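Local coordinates for protein cellulose hydrolase (PDB 4YZT) that hydrolyses beta-1,4-glucosidic bonds inside cellulose chains as a three-module family 5 endoglucanase and binds cellotetraose in its catalytic barrel, at residues E177-N180 / I181-T185. Numbering follows the deposited sequence.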
ATOM      1  N   GLU A 177      -1.439 -25.504 -17.489  1.00 18.09           N
ATOM      2  CA  GLU A 177      -1.043 -26.773 -16.899  1.00 18.91           C
ATOM      3  C   GLU A 177      -1.416 -26.854 -15.430  1.00 19.18           C
ATOM      4  O   GLU A 177      -1.889 -27.892 -14.965  1.00 20.91           O
ATOM      5  CB  GLU A 177       0.456 -27.001 -17.072  1.00 23.65           C
ATOM      6  CG  GLU A 177       0.866 -27.241 -18.513  1.00 29.67           C
ATOM      7  CD  GLU A 177       0.366 -28.567 -19.037  1.00 36.72           C
ATOM      8  OE1 GLU A 177       0.755 -29.608 -18.462  1.00 40.71           O
ATOM      9  OE2 GLU A 177      -0.419 -28.572 -20.013  1.00 36.73           O
ATOM     10  N   MET A 178      -1.214 -25.762 -14.702  1.00 18.70           N
ATOM     11  CA  MET A 178      -1.579 -25.727 -13.292  1.00 16.12           C
ATOM     12  C   MET A 178      -3.094 -25.761 -13.135  1.00 16.02           C
ATOM     13  O   MET A 178      -3.612 -26.442 -12.254  1.00 15.97           O
ATOM     14  CB  MET A 178      -0.991 -24.490 -12.598  1.00 14.16           C
ATOM     15  CG  MET A 178       0.544 -24.472 -12.583  1.00 12.69           C
ATOM     16  SD  MET A 178       1.267 -26.008 -11.964  1.00 16.88           S
ATOM     17  CE  MET A 178       2.030 -26.649 -13.439  1.00 22.33           C
ATOM     18  N   LEU A 179      -3.808 -25.036 -13.991  1.00 16.75           N
ATOM     19  CA  LEU A 179      -5.270 -25.078 -13.956  1.00 16.23           C
ATOM     20  C   LEU A 179      -5.791 -26.501 -14.238  1.00 16.76           C
ATOM     21  O   LEU A 179      -6.712 -26.972 -13.567  1.00 17.78           O
ATOM     22  CB  LEU A 179      -5.863 -24.082 -14.948  1.00 14.61           C
ATOM     23  CG  LEU A 179      -7.389 -24.079 -15.041  1.00 20.48           C
ATOM     24  CD1 LEU A 179      -8.004 -23.546 -13.749  1.00 17.33           C
ATOM     25  CD2 LEU A 179      -7.854 -23.272 -16.238  1.00 24.65           C
ATOM     26  N   ASN A 180      -5.190 -27.191 -15.207  1.00 16.87           N
ATOM     27  CA  ASN A 180      -5.596 -28.564 -15.537  1.00 18.81           C
ATOM     28  C   ASN A 180      -5.369 -29.509 -14.364  1.00 19.60           C
ATOM     29  O   ASN A 180      -6.200 -30.370 -14.062  1.00 21.31           O
ATOM     30  CB  ASN A 180      -4.851 -29.085 -16.775  1.00 22.10           C
ATOM     31  CG  ASN A 180      -5.388 -28.491 -18.073  1.00 25.32           C
ATOM     32  OD1 ASN A 180      -6.469 -27.903 -18.094  1.00 27.44           O
ATOM     33  ND2 ASN A 180      -4.634 -28.644 -19.159  1.00 25.04           N
ATOM     34  N   ILE A 181      -4.244 -29.336 -13.689  1.00 16.90           N
ATOM     35  CA  ILE A 181      -3.975 -30.108 -12.482  1.00 17.62           C
ATOM     36  C   ILE A 181      -5.048 -29.867 -11.411  1.00 15.57           C
ATOM     37  O   ILE A 181      -5.572 -30.812 -10.823  1.00 17.39           O
ATOM     38  CB  ILE A 181      -2.580 -29.775 -11.933  1.00 19.37           C
ATOM     39  CG1 ILE A 181      -1.524 -30.540 -12.736  1.00 21.83           C
ATOM     40  CG2 ILE A 181      -2.484 -30.092 -10.440  1.00 18.94           C
ATOM     41  CD1 ILE A 181      -0.160 -29.969 -12.602  1.00 21.57           C
ATOM     42  N   ILE A 182      -5.388 -28.605 -11.182  1.00 15.63           N
ATOM     43  CA  ILE A 182      -6.426 -28.266 -10.206  1.00 16.18           C
ATOM     44  C   ILE A 182      -7.779 -28.885 -10.602  1.00 16.27           C
ATOM     45  O   ILE A 182      -8.436 -29.553  -9.796  1.00 17.90           O
ATOM     46  CB  ILE A 182      -6.552 -26.736 -10.056  1.00 14.04           C
ATOM     47  CG1 ILE A 182      -5.320 -26.203  -9.324  1.00 13.10           C
ATOM     48  CG2 ILE A 182      -7.819 -26.380  -9.291  1.00 15.06           C
ATOM     49  CD1 ILE A 182      -5.121 -24.680  -9.358  1.00 12.94           C
ATOM     50  N   ARG A 183      -8.186 -28.673 -11.849  1.00 18.01           N
ATOM     51  CA  ARG A 183      -9.446 -29.233 -12.329  1.00 20.08           C
ATOM     52  C   ARG A 183      -9.466 -30.754 -12.212  1.00 21.18           C
ATOM     53  O   ARG A 183     -10.474 -31.343 -11.827  1.00 21.55           O
ATOM     54  CB  ARG A 183      -9.701 -28.818 -13.777  1.00 19.65           C
ATOM     55  CG  ARG A 183      -9.916 -27.316 -13.945  1.00 21.18           C
ATOM     56  CD  ARG A 183     -11.099 -26.820 -13.115  1.00 21.69           C
ATOM     57  NE  ARG A 183     -11.330 -25.396 -13.347  1.00 20.42           N
ATOM     58  CZ  ARG A 183     -11.533 -24.491 -12.392  1.00 19.33           C
ATOM     59  NH1 ARG A 183     -11.558 -24.853 -11.106  1.00 15.80           N
ATOM     60  NH2 ARG A 183     -11.714 -23.220 -12.731  1.00 16.33           N
ATOM     61  N   SER A 184      -8.342 -31.388 -12.519  1.00 22.30           N
ATOM     62  CA  SER A 184      -8.281 -32.847 -12.511  1.00 25.30           C
ATOM     63  C   SER A 184      -8.485 -33.474 -11.128  1.00 23.53           C
ATOM     64  O   SER A 184      -8.888 -34.626 -11.037  1.00 24.89           O
ATOM     65  CB  SER A 184      -6.953 -33.323 -13.098  1.00 28.36           C
ATOM     66  OG  SER A 184      -6.985 -33.229 -14.512  1.00 30.22           O
ATOM     67  N   THR A 185      -8.225 -32.736 -10.057  1.00 21.83           N
ATOM     68  CA  THR A 185      -8.464 -33.296  -8.732  1.00 22.19           C
ATOM     69  C   THR A 185      -9.963 -33.480  -8.473  1.00 23.06           C
ATOM     70  O   THR A 185     -10.355 -34.231  -7.581  1.00 23.58           O
ATOM     71  CB  THR A 185      -7.845 -32.431  -7.610  1.00 19.81           C
ATOM     72  OG1 THR A 185      -8.389 -31.104  -7.653  1.00 19.49           O
ATOM     73  CG2 THR A 185      -6.331 -32.374  -7.768  1.00 17.19           C
TER
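Leu179 and Arg183, one helical turn apart, meet where Leu179 CD1 sits near the rim of one face of the Arg183 guanidinium, 3.8 Å from Arg183 NE. With CG anti to its carbonyl carbon (chi1 -65°) and a bend at chi2, the arginine chain runs back along the helix to the leucine. Its planar end is gripped further on: NE forms a salt bridge with Asp215, and NH1 hydrogen-bonds to the backbone oxygens of Asn189 and Arg192. A methionine in place of Arg183 would probably leave Asp215 without its cationic mate and those two carbonyls without their shared donor. On another side of the helix, Met178 and Ile181 lie alongside each other, Met178 CE 4.1 Å from Ile181 CD1, where Met178 also packs on Leu134 and Leu137 of helix 130-147. Backbone hydrogen bonds run from the N of Ile181 through Ser184 to the oxygen four residues back, straightest for Arg183 N to Leu179 O (2.8 Å, 174°). Asn180 O takes two donors, one from each side of its carbonyl plane: Ser184 N at 2.8 Å and Ser184 OG at 3.0 Å. This is the C-terminal part of helix 168-184, which links strands 155-158 and 194-196 in a beta-alpha-beta unit of the TIM barrel.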